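Local coordinates for methylthioribose-1-phosphate isomerase (Saccharomyces cerevisiae, PDB 1W2W), which catalyses the interconversion of methylthioribose-1-phosphate and methylthioribulose-1-phosphate in the methionine salvage pathway, at residues Y42-K46 against S47-R51. Sequence-based numbering, arbitrary orientation.
Sequences YSVIK and SMQVR. With SO4 (sulfate ion), chain I.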
ATOM      1  N   TYR A  42      29.090  -3.043   1.299  1.00 14.16           N
ATOM      2  CA  TYR A  42      28.274  -3.859   0.403  1.00 14.97           C
ATOM      3  C   TYR A  42      27.105  -4.448   1.177  1.00 15.06           C
ATOM      4  O   TYR A  42      25.970  -4.430   0.703  1.00 15.11           O
ATOM      5  CB  TYR A  42      29.112  -5.002  -0.191  1.00 13.62           C
ATOM      6  CG  TYR A  42      28.318  -5.969  -1.041  1.00 14.94           C
ATOM      7  CD1 TYR A  42      28.207  -5.788  -2.412  1.00 15.70           C
ATOM      8  CD2 TYR A  42      27.683  -7.064  -0.468  1.00 15.97           C
ATOM      9  CE1 TYR A  42      27.483  -6.678  -3.199  1.00 16.44           C
ATOM     10  CE2 TYR A  42      26.962  -7.957  -1.238  1.00 15.96           C
ATOM     11  CZ  TYR A  42      26.864  -7.757  -2.603  1.00 18.51           C
ATOM     12  OH  TYR A  42      26.146  -8.644  -3.371  1.00 18.98           O
ATOM     13  N   SER A  43      27.384  -4.979   2.366  1.00 15.16           N
ATOM     14  CA  SER A  43      26.345  -5.670   3.118  1.00 15.77           C
ATOM     15  C   SER A  43      25.214  -4.739   3.534  1.00 15.82           C
ATOM     16  O   SER A  43      24.039  -5.090   3.376  1.00 15.46           O
ATOM     17  CB  SER A  43      26.911  -6.374   4.344  1.00 17.27           C
ATOM     18  OG  SER A  43      25.873  -7.090   5.007  1.00 20.68           O
ATOM     19  N   VAL A  44      25.545  -3.560   4.057  1.00 14.18           N
ATOM     20  CA  VAL A  44      24.459  -2.677   4.498  1.00 14.56           C
ATOM     21  C   VAL A  44      23.662  -2.088   3.337  1.00 14.01           C
ATOM     22  O   VAL A  44      22.481  -1.776   3.495  1.00 14.33           O
ATOM     23  CB  VAL A  44      24.902  -1.575   5.468  1.00 15.00           C
ATOM     24  CG1 VAL A  44      25.533  -2.185   6.732  1.00 13.99           C
ATOM     25  CG2 VAL A  44      25.843  -0.571   4.776  1.00 14.80           C
ATOM     26  N   ILE A  45      24.296  -1.933   2.178  1.00 13.46           N
ATOM     27  CA  ILE A  45      23.588  -1.461   0.997  1.00 11.87           C
ATOM     28  C   ILE A  45      22.671  -2.556   0.443  1.00 14.06           C
ATOM     29  O   ILE A  45      21.489  -2.335   0.195  1.00 11.62           O
ATOM     30  CB  ILE A  45      24.557  -0.965  -0.094  1.00 12.04           C
ATOM     31  CG1 ILE A  45      25.315   0.284   0.378  1.00 11.21           C
ATOM     32  CG2 ILE A  45      23.788  -0.666  -1.386  1.00 12.40           C
ATOM     33  CD1 ILE A  45      26.536   0.616  -0.522  1.00 10.23           C
ATOM     34  N   LYS A  46      23.221  -3.749   0.263  1.00 13.45           N
ATOM     35  CA  LYS A  46      22.464  -4.809  -0.392  1.00 14.67           C
ATOM     36  C   LYS A  46      21.235  -5.189   0.436  1.00 13.96           C
ATOM     37  O   LYS A  46      20.162  -5.426  -0.106  1.00 14.83           O
ATOM     38  CB  LYS A  46      23.385  -6.002  -0.627  1.00 14.37           C
ATOM     39  CG  LYS A  46      22.716  -7.278  -1.064  1.00 19.03           C
ATOM     40  CD  LYS A  46      22.238  -7.186  -2.494  1.00 22.19           C
ATOM     41  CE  LYS A  46      21.927  -8.590  -3.037  1.00 25.98           C
ATOM     42  NZ  LYS A  46      21.374  -8.502  -4.415  1.00 28.08           N
ATOM     43  N   SER A  47      21.408  -5.221   1.751  1.00 14.55           N
ATOM     44  CA  SER A  47      20.334  -5.570   2.672  1.00 13.49           C
ATOM     45  C   SER A  47      19.404  -4.390   2.979  1.00 13.82           C
ATOM     46  O   SER A  47      18.373  -4.571   3.633  1.00 13.13           O
ATOM     47  CB  SER A  47      20.927  -6.122   3.973  1.00 15.45           C
ATOM     48  OG  SER A  47      21.458  -5.068   4.764  1.00 16.50           O
HETATM   49  N   MSE A  48      19.757  -3.193   2.514  1.00 12.12           N
HETATM   50  CA  MSE A  48      18.924  -2.000   2.749  1.00 11.90           C
HETATM   51  C   MSE A  48      18.883  -1.559   4.208  1.00 11.46           C
HETATM   52  O   MSE A  48      17.924  -0.928   4.684  1.00 11.25           O
HETATM   53  CB  MSE A  48      17.529  -2.163   2.151  1.00 12.17           C
HETATM   54  CG  MSE A  48      17.580  -2.301   0.638  1.00 11.78           C
HETATM   55 SE   MSE A  48      15.820  -2.372  -0.207  1.00 18.16          SE
HETATM   56  CE  MSE A  48      15.199  -0.506   0.086  1.00 13.37           C
ATOM     57  N   GLN A  49      19.955  -1.878   4.923  1.00 11.24           N
ATOM     58  CA  GLN A  49      20.160  -1.317   6.241  1.00 11.04           C
ATOM     59  C   GLN A  49      20.516   0.156   6.117  1.00 10.79           C
ATOM     60  O   GLN A  49      20.097   0.954   6.946  1.00 11.55           O
ATOM     61  CB  GLN A  49      21.264  -2.053   6.992  1.00 12.17           C
ATOM     62  CG  GLN A  49      20.869  -3.452   7.421  1.00 13.58           C
ATOM     63  CD  GLN A  49      22.045  -4.193   8.007  1.00 14.92           C
ATOM     64  OE1 GLN A  49      23.002  -4.479   7.293  1.00 16.83           O
ATOM     65  NE2 GLN A  49      21.988  -4.493   9.303  1.00 14.61           N
ATOM     66  N   VAL A  50      21.274   0.504   5.083  1.00 11.21           N
ATOM     67  CA  VAL A  50      21.352   1.889   4.620  1.00 10.84           C
ATOM     68  C   VAL A  50      20.630   1.923   3.281  1.00 11.43           C
ATOM     69  O   VAL A  50      20.847   1.054   2.426  1.00 11.97           O
ATOM     70  CB  VAL A  50      22.825   2.322   4.394  1.00 10.93           C
ATOM     71  CG1 VAL A  50      22.885   3.744   3.845  1.00 10.06           C
ATOM     72  CG2 VAL A  50      23.629   2.234   5.689  1.00 10.99           C
ATOM     73  N   ARG A  51      19.770   2.917   3.077  1.00  9.70           N
ATOM     74  CA  ARG A  51      19.173   3.089   1.762  1.00 10.80           C
ATOM     75  C   ARG A  51      18.876   4.561   1.542  1.00 10.02           C
ATOM     76  O   ARG A  51      19.176   5.392   2.405  1.00  8.93           O
ATOM     77  CB  ARG A  51      17.930   2.205   1.574  1.00 10.43           C
ATOM     78  CG  ARG A  51      17.061   1.991   2.828  1.00 10.27           C
ATOM     79  CD  ARG A  51      16.508   3.286   3.419  1.00  8.74           C
ATOM     80  NE  ARG A  51      15.812   4.069   2.397  1.00  9.76           N
ATOM     81  CZ  ARG A  51      15.535   5.365   2.481  1.00 11.70           C
ATOM     82  NH1 ARG A  51      15.883   6.061   3.554  1.00 10.18           N
ATOM     83  NH2 ARG A  51      14.897   5.970   1.476  1.00 10.14           N
TER
HETATM   84  S   SO4 I1212      15.583   3.158  -1.553  1.00 12.07           S
HETATM   85  O1  SO4 I1212      17.049   3.174  -1.498  1.00 11.67           O
HETATM   86  O2  SO4 I1212      15.163   1.921  -2.215  1.00 14.99           O
HETATM   87  O3  SO4 I1212      15.044   3.166  -0.207  1.00 12.20           O
HETATM   88  O4  SO4 I1212      15.128   4.303  -2.331  1.00 16.75           O
HETATM   89  O   HOH W   1      25.304  -5.932   7.287  1.00 18.74           O
HETATM   90  O   HOH W   2      20.463   0.160   0.030  1.00 12.96           O
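S43 O and V44 O, in the last turn of helix 38-46, are met by donors from the residues that follow. S43 O takes the amide of S47 (N to O 3.1 Å), and S47 OG stands 2.9 Å from the same oxygen. That hydroxyl also lies 3.0 Å from Q49 OE1, a rival acceptor for its proton. A bridging water ties Q49 OE1, to which it donates, to S43 OG. Q49 NE2 donates to D22 OD2. V44 O accepts V50 N at 3.0 Å, the donor standing above the carbonyl plane, and a weak bond from Q49 N. I45 O receives M48 N at 3.0 Å, and a second water donates to both I45 O and V50 O. V44 CG2 packs on V50 CG2 (3.7 Å), while V44 CG1 touches Q49 OE1. R51 folds at chi2 and chi3 (60° and 53°), bringing NE to 2.9 Å from O3 of a sulfate, probably from the crystallisation liquor; O3 lies in the guanidinium plane at its edge. NH2 adds a longer, more bent bond to O3 and also bonds N182 O; NH1 bonds Q23 OE1. Replacing R51 by a leucine would probably deprive O3 of both donors, and N182 O and Q23 OE1 of the guanidinium. Positive phi at M48 (68°), with M48 N to I45 O and Q49 N to V44 O, makes a Schellman motif; the M48 side chain lies about 7 Å from that of C181, the predicted transition-state stabiliser, consistent with a place beside the active site.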